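Local coordinates for protein isoprenyl transferase (PDB 3UGS) that probably catalyses the magnesium-dependent condensation of isopentenyl diphosphate with allylic diphosphates, building long-chain polyprenyl diphosphates as a homodimer, at residues 54-62 / 180-188; 97-105 / 132-142. All coordinates share one frame; numbering follows the deposited sequence.

Contact 1: residues 54-62 / 180-188; sequences LSLFAFSTE and RLSNFLLWQ. With FFT ((2Z,6Z)-3,7,11-trimethyldodeca-2,6,10-trien-1-yl dihydrogen phosphate), chain C.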
loop_
_atom_site.group_PDB
_atom_site.type_symbol
_atom_site.label_atom_id
_atom_site.label_comp_id
_atom_site.label_asym_id
_atom_site.label_seq_id
_atom_site.Cartn_x
_atom_site.Cartn_y
_atom_site.Cartn_z
ATOM N N LEU A 54 1.509 -10.140 -14.849
ATOM C CA LEU A 54 1.246 -10.938 -13.670
ATOM C C LEU A 54 2.445 -10.880 -12.751
ATOM O O LEU A 54 3.555 -11.287 -13.109
ATOM C CB LEU A 54 0.903 -12.383 -14.017
ATOM C CG LEU A 54 0.777 -13.339 -12.841
ATOM C CD1 LEU A 54 -0.491 -13.090 -12.029
ATOM C CD2 LEU A 54 0.850 -14.785 -13.367
ATOM N N SER A 55 2.183 -10.378 -11.556
ATOM C CA SER A 55 3.234 -10.097 -10.600
ATOM C C SER A 55 3.106 -10.990 -9.409
ATOM O O SER A 55 2.053 -11.093 -8.788
ATOM C CB SER A 55 3.259 -8.636 -10.190
ATOM O OG SER A 55 3.764 -7.816 -11.253
ATOM N N LEU A 56 4.223 -11.658 -9.121
ATOM C CA LEU A 56 4.280 -12.681 -8.046
ATOM C C LEU A 56 5.355 -12.364 -7.048
ATOM O O LEU A 56 6.384 -11.887 -7.420
ATOM C CB LEU A 56 4.503 -14.109 -8.591
ATOM C CG LEU A 56 3.585 -14.491 -9.766
ATOM C CD1 LEU A 56 4.072 -15.814 -10.350
ATOM C CD2 LEU A 56 2.083 -14.528 -9.369
ATOM N N PHE A 57 5.075 -12.659 -5.790
ATOM C CA PHE A 57 5.960 -12.353 -4.678
ATOM C C PHE A 57 6.629 -13.606 -4.168
ATOM O O PHE A 57 6.029 -14.415 -3.512
ATOM C CB PHE A 57 5.223 -11.674 -3.503
ATOM C CG PHE A 57 6.100 -10.750 -2.676
ATOM C CD1 PHE A 57 7.480 -10.702 -2.856
ATOM C CD2 PHE A 57 5.542 -9.917 -1.732
ATOM C CE1 PHE A 57 8.259 -9.826 -2.107
ATOM C CE2 PHE A 57 6.317 -9.049 -0.994
ATOM C CZ PHE A 57 7.669 -9.008 -1.177
ATOM N N ALA A 58 7.912 -13.713 -4.427
ATOM C CA ALA A 58 8.672 -14.921 -4.032
ATOM C C ALA A 58 9.397 -14.761 -2.701
ATOM O O ALA A 58 9.219 -15.546 -1.784
ATOM C CB ALA A 58 9.660 -15.300 -5.124
ATOM N N PHE A 59 10.229 -13.729 -2.648
ATOM C CA PHE A 59 11.126 -13.455 -1.514
ATOM C C PHE A 59 11.370 -11.931 -1.367
ATOM O O PHE A 59 11.670 -11.188 -2.337
ATOM C CB PHE A 59 12.482 -14.176 -1.695
ATOM C CG PHE A 59 13.346 -14.228 -0.438
ATOM C CD1 PHE A 59 13.243 -15.273 0.452
ATOM C CD2 PHE A 59 14.277 -13.235 -0.170
ATOM C CE1 PHE A 59 14.055 -15.340 1.595
ATOM C CE2 PHE A 59 15.079 -13.271 0.967
ATOM C CZ PHE A 59 14.956 -14.318 1.863
ATOM N N SER A 60 11.269 -11.476 -0.138
ATOM C CA SER A 60 11.402 -10.057 0.124
ATOM C C SER A 60 12.670 -9.694 0.841
ATOM O O SER A 60 13.409 -10.560 1.277
ATOM C CB SER A 60 10.220 -9.552 0.950
ATOM O OG SER A 60 10.255 -10.126 2.240
ATOM N N THR A 61 12.905 -8.391 0.973
ATOM C CA THR A 61 14.104 -7.898 1.673
ATOM C C THR A 61 14.089 -8.292 3.163
ATOM O O THR A 61 15.096 -8.669 3.737
ATOM C CB THR A 61 14.330 -6.383 1.511
ATOM O OG1 THR A 61 13.086 -5.666 1.706
ATOM C CG2 THR A 61 14.949 -6.095 0.110
ATOM N N GLU A 62 12.917 -8.228 3.761
ATOM C CA GLU A 62 12.726 -8.625 5.205
ATOM C C GLU A 62 12.860 -10.146 5.453
ATOM O O GLU A 62 13.284 -10.583 6.520
ATOM C CB GLU A 62 11.372 -8.176 5.754
ATOM C CG GLU A 62 11.233 -6.678 5.897
ATOM C CD GLU A 62 11.065 -6.022 4.520
ATOM O OE1 GLU A 62 11.913 -5.168 4.166
ATOM O OE2 GLU A 62 10.100 -6.418 3.777
ATOM N N ARG A 180 -2.761 -7.819 4.568
ATOM C CA ARG A 180 -1.627 -6.879 4.512
ATOM C C ARG A 180 -0.860 -6.992 3.211
ATOM O O ARG A 180 -1.032 -7.961 2.499
ATOM C CB ARG A 180 -0.695 -7.092 5.684
ATOM C CG ARG A 180 -0.171 -8.513 5.754
ATOM C CD ARG A 180 0.752 -8.700 6.933
ATOM N NE ARG A 180 1.206 -10.079 7.056
ATOM C CZ ARG A 180 1.087 -10.828 8.150
ATOM N NH1 ARG A 180 0.502 -10.348 9.245
ATOM N NH2 ARG A 180 1.590 -12.051 8.150
ATOM N N LEU A 181 -0.063 -5.975 2.897
ATOM C CA LEU A 181 0.675 -5.941 1.601
ATOM C C LEU A 181 2.103 -6.404 1.700
ATOM O O LEU A 181 2.742 -6.731 0.730
ATOM C CB LEU A 181 0.645 -4.560 0.949
ATOM C CG LEU A 181 -0.781 -4.085 0.535
ATOM C CD1 LEU A 181 -0.656 -2.909 -0.419
ATOM C CD2 LEU A 181 -1.600 -5.187 -0.109
ATOM N N SER A 182 2.571 -6.402 2.920
ATOM C CA SER A 182 3.919 -6.842 3.249
ATOM C C SER A 182 4.976 -6.363 2.264
ATOM O O SER A 182 5.631 -7.145 1.603
ATOM C CB SER A 182 3.966 -8.352 3.356
ATOM O OG SER A 182 3.244 -8.736 4.494
ATOM N N ASN A 183 5.124 -5.055 2.182
ATOM C CA ASN A 183 6.200 -4.405 1.371
ATOM C C ASN A 183 6.182 -4.801 -0.106
ATOM O O ASN A 183 7.210 -4.855 -0.783
ATOM C CB ASN A 183 7.580 -4.710 1.957
ATOM C CG ASN A 183 8.590 -3.584 1.737
ATOM O OD1 ASN A 183 8.234 -2.503 1.283
ATOM N ND2 ASN A 183 9.854 -3.842 2.050
ATOM N N PHE A 184 4.972 -5.098 -0.570
ATOM C CA PHE A 184 4.754 -5.553 -1.945
ATOM C C PHE A 184 4.160 -4.462 -2.821
ATOM O O PHE A 184 2.985 -4.116 -2.712
ATOM C CB PHE A 184 3.899 -6.837 -1.997
ATOM C CG PHE A 184 3.908 -7.531 -3.340
ATOM C CD1 PHE A 184 5.075 -7.695 -4.064
ATOM C CD2 PHE A 184 2.737 -8.037 -3.872
ATOM C CE1 PHE A 184 5.062 -8.332 -5.297
ATOM C CE2 PHE A 184 2.715 -8.661 -5.101
ATOM C CZ PHE A 184 3.883 -8.815 -5.812
ATOM N N LEU A 185 5.003 -3.931 -3.704
ATOM C CA LEU A 185 4.537 -2.967 -4.738
ATOM C C LEU A 185 3.670 -1.804 -4.194
ATOM O O LEU A 185 2.637 -1.390 -4.745
ATOM C CB LEU A 185 3.702 -3.701 -5.764
ATOM C CG LEU A 185 4.413 -4.850 -6.508
ATOM C CD1 LEU A 185 3.403 -5.589 -7.382
ATOM C CD2 LEU A 185 5.620 -4.322 -7.301
ATOM N N LEU A 186 4.115 -1.254 -3.095
ATOM C CA LEU A 186 3.341 -0.170 -2.429
ATOM C C LEU A 186 3.034 1.025 -3.348
ATOM O O LEU A 186 1.924 1.563 -3.413
ATOM C CB LEU A 186 4.042 0.278 -1.163
ATOM C CG LEU A 186 4.140 -0.845 -0.095
ATOM C CD1 LEU A 186 5.054 -0.440 1.092
ATOM C CD2 LEU A 186 2.753 -1.273 0.395
ATOM N N TRP A 187 4.056 1.474 -4.032
ATOM C CA TRP A 187 3.906 2.658 -4.897
ATOM C C TRP A 187 2.872 2.422 -5.994
ATOM O O TRP A 187 1.944 3.203 -6.237
ATOM C CB TRP A 187 5.235 3.054 -5.504
ATOM C CG TRP A 187 5.171 4.270 -6.386
ATOM C CD1 TRP A 187 4.716 4.357 -7.676
ATOM C CD2 TRP A 187 5.607 5.613 -6.040
ATOM N NE1 TRP A 187 4.840 5.635 -8.130
ATOM C CE2 TRP A 187 5.388 6.417 -7.200
ATOM C CE3 TRP A 187 6.187 6.189 -4.914
ATOM C CZ2 TRP A 187 5.709 7.729 -7.227
ATOM C CZ3 TRP A 187 6.476 7.504 -4.930
ATOM C CH2 TRP A 187 6.260 8.272 -6.075
ATOM N N GLN A 188 3.054 1.298 -6.642
ATOM C CA GLN A 188 2.193 0.834 -7.744
ATOM C C GLN A 188 0.717 0.613 -7.309
ATOM O O GLN A 188 -0.241 0.736 -8.085
ATOM C CB GLN A 188 2.755 -0.417 -8.364
ATOM C CG GLN A 188 4.106 -0.251 -9.048
ATOM C CD GLN A 188 5.266 -0.563 -8.082
ATOM O OE1 GLN A 188 5.068 -0.599 -6.869
ATOM N NE2 GLN A 188 6.473 -0.815 -8.630
HETATM O O3 FFT C . 2.287 -11.153 4.620
HETATM P P FFT C . 2.963 -12.494 4.723
HETATM O O1 FFT C . 2.134 -13.615 4.175
HETATM O O2 FFT C . 3.571 -12.688 6.100
HETATM O O FFT C . 4.249 -12.491 3.736
HETATM C C14 FFT C . 4.085 -12.524 2.302
HETATM C C13 FFT C . 5.403 -12.300 1.597
HETATM C C11 FFT C . 5.907 -13.162 0.719
HETATM C C12 FFT C . 7.209 -12.893 0.066
HETATM C C10 FFT C . 5.144 -14.383 0.282
HETATM C C9 FFT C . 5.929 -15.646 0.481
HETATM C C8 FFT C . 5.011 -16.845 0.328
HETATM C C6 FFT C . 5.156 -17.723 -0.683
HETATM C C7 FFT C . 4.259 -18.932 -0.819
HETATM C C5 FFT C . 6.241 -17.502 -1.699
HETATM C C4 FFT C . 6.664 -18.873 -2.173
HETATM C C3 FFT C . 7.974 -18.839 -2.922
HETATM C C1 FFT C . 8.308 -19.889 -3.710
HETATM C C2 FFT C . 7.378 -21.085 -3.841
HETATM C C FFT C . 9.622 -19.846 -4.462
HETATM O O HOH W 1 12.436 -2.920 1.344
#
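F57, on an inner strand of the parallel sheet, faces F184 of the loop 180-188, their CA atoms 7.4 Å apart. The end-to-end directions of 55-62 and 182-185 differ by 134°, and no backbone hydrogen bond joins them; ring faces and a few carbonyls make the contact. The phenyl rings form an offset stack, with centroids 4.3 Å apart and planes only 17° from parallel, the two side chains coming from opposing backbones and overlapping in passing. F57 CG lies anti to the backbone N (chi1 -151°), which sets the ring between F184 on one face and the lipid on the other, where C12 of the farnesyl monophosphate FFT sits 3.7 Å from F57 CG. The edge of the same ring meets a carbonyl, S182 O, 3.3 Å from F57 CE2. Two residues earlier on the strand, L185 CD1 touches S55 CB at 4.1 Å, while S55 OG bonds to H9.

Beyond the strand, N183 ND2 donates to E62 OE2 at 3.1 Å, on the syn side of the carboxylate, and a water links N183 ND2 to T61 OG1. E62 OE2 also bonds to Y191 of the second subunit.

At the phosphate, R180 NE reaches FFT O3 in an almost straight bond of 2.9 Å, NH2 goes to FFT O2, and S182 OG donates to FFT O3 at 2.6 Å; R174 and G16 hold the same group. The loop thus binds the anion while F57 walls the first isoprene unit, backed by F184, and the salt bridge from R180 NH1 to E193 of the second subunit ties this site to the dimer.

Contact 2: residues 97-105 / 132-142; sequences RAIGDLSRL and ISYGARDEIIR
I132 N donates to I99 O at 2.9 Å, joining neighbouring parallel strands of a beta-alpha-beta unit whose helix is 107-120. Two more hydrogen bonds follow just past strand 94-99, where the other chain segment turns a corner at I132 and S133: D101 N to S133 O at 2.7 Å, approaching from above the carbonyl plane, and S133 OG to D101 O. With OG anti to the backbone N (chi1 176°), S133 reaches across to that carbonyl, and W64 bonds to the same hydroxyl.

G100 CA packs 3.3 Å from Y134 CB. Its backbone angles (phi 110°, psi 179°) suit glycine, and I132 O, S133 O and Y134 CB fill the side on which a CB would point, so the two segments can close up.

Apolar contacts flank these bonds. I99 runs beside the tyrosine ring, its CG1 3.7 Å from Y134 CD1. L105 lies across I132, CD2 to CG2 at 4.0 Å, beside I113 of helix 107-120.

Charged groups gather at the helix starting at A136. R142 NE binds D138 OD2 in a salt bridge, its guanidinium face lies under D101 CA and G100 O, and NH1 pairs with D164. A water donates to D138 OD1 at 2.8 Å and, weakly, to D101 OD2.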
loop_
_atom_site.group_PDB
_atom_site.type_symbol
_atom_site.label_atom_id
_atom_site.label_comp_id
_atom_site.label_asym_id
_atom_site.label_seq_id
_atom_site.Cartn_x
_atom_site.Cartn_y
_atom_site.Cartn_z
ATOM N N ARG A 97 10.380 -11.679 -15.934
ATOM C CA ARG A 97 11.188 -10.568 -15.409
ATOM C C ARG A 97 11.322 -10.640 -13.913
ATOM O O ARG A 97 10.335 -10.799 -13.202
ATOM C CB ARG A 97 10.560 -9.234 -15.718
ATOM C CG ARG A 97 10.544 -8.901 -17.180
ATOM C CD ARG A 97 9.978 -7.491 -17.378
ATOM N N ALA A 98 12.552 -10.500 -13.468
ATOM C CA ALA A 98 12.878 -10.392 -12.060
ATOM C C ALA A 98 12.949 -8.919 -11.609
ATOM O O ALA A 98 13.348 -8.036 -12.317
ATOM C CB ALA A 98 14.148 -11.137 -11.741
ATOM N N ILE A 99 12.429 -8.674 -10.424
ATOM C CA ILE A 99 12.535 -7.359 -9.773
ATOM C C ILE A 99 12.930 -7.612 -8.344
ATOM O O ILE A 99 12.817 -8.712 -7.837
ATOM C CB ILE A 99 11.255 -6.485 -9.852
ATOM C CG1 ILE A 99 10.099 -7.070 -9.024
ATOM C CG2 ILE A 99 10.786 -6.386 -11.283
ATOM C CD1 ILE A 99 8.795 -6.271 -9.124
ATOM N N GLY A 100 13.363 -6.564 -7.685
ATOM C CA GLY A 100 13.927 -6.691 -6.358
ATOM C C GLY A 100 15.410 -6.425 -6.442
ATOM O O GLY A 100 15.948 -6.107 -7.496
ATOM N N ASP A 101 16.064 -6.494 -5.299
ATOM C CA ASP A 101 17.502 -6.235 -5.257
ATOM C C ASP A 101 18.210 -7.549 -5.458
ATOM O O ASP A 101 18.413 -8.300 -4.525
ATOM C CB ASP A 101 17.940 -5.614 -3.955
ATOM C CG ASP A 101 19.437 -5.275 -3.937
ATOM O OD1 ASP A 101 20.141 -5.511 -4.954
ATOM O OD2 ASP A 101 19.870 -4.750 -2.889
ATOM N N LEU A 102 18.575 -7.790 -6.704
ATOM C CA LEU A 102 19.053 -9.106 -7.145
ATOM C C LEU A 102 20.509 -9.306 -6.735
ATOM O O LEU A 102 21.022 -10.436 -6.742
ATOM C CB LEU A 102 18.961 -9.294 -8.656
ATOM C CG LEU A 102 17.595 -9.298 -9.322
ATOM C CD1 LEU A 102 17.809 -9.594 -10.799
ATOM C CD2 LEU A 102 16.611 -10.282 -8.683
ATOM N N SER A 103 21.152 -8.205 -6.366
ATOM C CA SER A 103 22.593 -8.239 -5.982
ATOM C C SER A 103 22.813 -9.001 -4.684
ATOM O O SER A 103 23.911 -9.417 -4.384
ATOM C CB SER A 103 23.232 -6.849 -5.862
ATOM O OG SER A 103 23.086 -6.343 -4.543
ATOM N N ARG A 104 21.730 -9.196 -3.946
ATOM C CA ARG A 104 21.757 -9.924 -2.620
ATOM C C ARG A 104 21.673 -11.443 -2.782
ATOM O O ARG A 104 21.764 -12.204 -1.819
ATOM C CB ARG A 104 20.687 -9.386 -1.650
ATOM C CG ARG A 104 21.103 -8.046 -1.020
ATOM C CD ARG A 104 20.118 -7.524 0.014
ATOM N NE ARG A 104 20.320 -8.040 1.378
ATOM C CZ ARG A 104 19.646 -7.602 2.446
ATOM N NH1 ARG A 104 18.737 -6.623 2.331
ATOM N NH2 ARG A 104 19.884 -8.140 3.638
ATOM N N LEU A 105 21.559 -11.863 -4.031
ATOM C CA LEU A 105 21.390 -13.281 -4.364
ATOM C C LEU A 105 22.700 -14.004 -4.684
ATOM O O LEU A 105 23.626 -13.447 -5.257
ATOM C CB LEU A 105 20.415 -13.483 -5.520
ATOM C CG LEU A 105 18.968 -12.961 -5.327
ATOM C CD1 LEU A 105 18.193 -13.033 -6.642
ATOM C CD2 LEU A 105 18.200 -13.700 -4.233
ATOM N N ILE A 132 11.888 -10.923 -6.236
ATOM C CA ILE A 132 12.885 -11.748 -5.483
ATOM C C ILE A 132 13.924 -10.897 -4.802
ATOM O O ILE A 132 14.580 -10.083 -5.444
ATOM C CB ILE A 132 13.687 -12.726 -6.361
ATOM C CG1 ILE A 132 12.785 -13.371 -7.372
ATOM C CG2 ILE A 132 14.361 -13.789 -5.510
ATOM C CD1 ILE A 132 13.579 -14.045 -8.489
ATOM N N SER A 133 14.092 -11.143 -3.509
ATOM C CA SER A 133 14.857 -10.231 -2.661
ATOM C C SER A 133 14.370 -8.804 -2.967
ATOM O O SER A 133 15.117 -7.891 -3.236
ATOM C CB SER A 133 16.359 -10.323 -2.937
ATOM O OG SER A 133 17.041 -9.351 -2.141
ATOM N N TYR A 134 13.072 -8.682 -2.979
ATOM C CA TYR A 134 12.400 -7.441 -3.347
ATOM C C TYR A 134 11.660 -6.815 -2.175
ATOM O O TYR A 134 10.999 -7.460 -1.398
ATOM C CB TYR A 134 11.420 -7.657 -4.496
ATOM C CG TYR A 134 10.470 -6.525 -4.674
ATOM C CD1 TYR A 134 10.681 -5.561 -5.658
ATOM C CD2 TYR A 134 9.387 -6.376 -3.827
ATOM C CE1 TYR A 134 9.811 -4.490 -5.810
ATOM C CE2 TYR A 134 8.535 -5.317 -3.960
ATOM C CZ TYR A 134 8.737 -4.375 -4.950
ATOM O OH TYR A 134 7.847 -3.306 -5.068
ATOM N N GLY A 135 11.766 -5.513 -2.089
ATOM C CA GLY A 135 10.935 -4.746 -1.181
ATOM C C GLY A 135 10.526 -3.446 -1.826
ATOM O O GLY A 135 11.302 -2.868 -2.602
ATOM N N ALA A 136 9.320 -2.985 -1.494
ATOM C CA ALA A 136 8.727 -1.781 -2.152
ATOM C C ALA A 136 9.497 -0.558 -1.751
ATOM O O ALA A 136 9.785 0.312 -2.545
ATOM C CB ALA A 136 7.254 -1.600 -1.808
ATOM N N ARG A 137 9.823 -0.512 -0.478
ATOM C CA ARG A 137 10.531 0.647 0.070
ATOM C C ARG A 137 11.902 0.773 -0.612
ATOM O O ARG A 137 12.325 1.831 -1.015
ATOM C CB ARG A 137 10.683 0.570 1.591
ATOM C CG ARG A 137 9.436 0.975 2.363
ATOM C CD ARG A 137 9.626 0.738 3.857
ATOM N NE ARG A 137 8.436 1.067 4.671
ATOM C CZ ARG A 137 8.471 1.293 5.985
ATOM N NH1 ARG A 137 9.611 1.233 6.620
ATOM N NH2 ARG A 137 7.365 1.559 6.665
ATOM N N ASP A 138 12.553 -0.356 -0.738
ATOM C CA ASP A 138 13.872 -0.474 -1.392
ATOM C C ASP A 138 13.742 -0.125 -2.859
ATOM O O ASP A 138 14.536 0.588 -3.404
ATOM C CB ASP A 138 14.450 -1.904 -1.190
ATOM C CG ASP A 138 15.718 -2.190 -2.033
ATOM O OD1 ASP A 138 16.800 -1.755 -1.646
ATOM O OD2 ASP A 138 15.654 -2.908 -3.064
ATOM N N GLU A 139 12.717 -0.649 -3.515
ATOM C CA GLU A 139 12.482 -0.334 -4.947
ATOM C C GLU A 139 12.345 1.189 -5.107
ATOM O O GLU A 139 12.956 1.853 -5.959
ATOM C CB GLU A 139 11.246 -1.022 -5.472
ATOM C CG GLU A 139 11.116 -0.943 -7.005
ATOM C CD GLU A 139 9.690 -1.229 -7.520
ATOM O OE1 GLU A 139 8.704 -1.327 -6.695
ATOM O OE2 GLU A 139 9.550 -1.333 -8.775
ATOM N N ILE A 140 11.567 1.753 -4.211
ATOM C CA ILE A 140 11.314 3.215 -4.220
ATOM C C ILE A 140 12.610 4.041 -4.070
ATOM O O ILE A 140 12.836 5.039 -4.759
ATOM C CB ILE A 140 10.292 3.646 -3.168
ATOM C CG1 ILE A 140 8.898 3.096 -3.536
ATOM C CG2 ILE A 140 10.244 5.171 -3.050
ATOM C CD1 ILE A 140 7.830 3.419 -2.512
ATOM N N ILE A 141 13.461 3.596 -3.169
ATOM C CA ILE A 141 14.787 4.259 -2.930
ATOM C C ILE A 141 15.673 4.149 -4.156
ATOM O O ILE A 141 16.296 5.091 -4.587
ATOM C CB ILE A 141 15.542 3.713 -1.696
ATOM C CG1 ILE A 141 15.381 4.683 -0.517
ATOM C CG2 ILE A 141 17.057 3.770 -1.931
ATOM C CD1 ILE A 141 14.028 4.837 0.097
ATOM N N ARG A 142 15.686 2.969 -4.723
ATOM C CA ARG A 142 16.470 2.684 -5.919
ATOM C C ARG A 142 15.978 3.511 -7.107
ATOM O O ARG A 142 16.739 3.955 -7.957
ATOM C CB ARG A 142 16.497 1.172 -6.257
ATOM C CG ARG A 142 17.218 0.357 -5.161
ATOM C CD ARG A 142 17.660 -1.055 -5.522
ATOM N NE ARG A 142 16.482 -1.933 -5.500
ATOM C CZ ARG A 142 15.782 -2.279 -6.567
ATOM N NH1 ARG A 142 14.675 -3.010 -6.427
ATOM N NH2 ARG A 142 16.187 -1.896 -7.767
HETATM O O HOH W 2 19.489 -1.474 -2.492
#

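Overall arrangement
Contact 1 is buried near the middle of the chain, whereas contact 2 is only partly buried and lies at the edge of the sheet, where 94-99 is the outermost strand. Both draw on the same sheet, since strands 53-60 and 126-134 are neighbours in it, and along the chain contact 2 is nested within the loop that contact 1 closes. They touch directly: Y134 N probably bonds to F59 O, and N183 meets the start of helix 136-149. Their chemistry follows their place. Contact 1 combines aromatic stacking with phosphate binding at the lipid pocket, while contact 2 mixes backbone bonds and glycine packing with apolar pairs and a charged cluster at the helix start. Both border the second subunit.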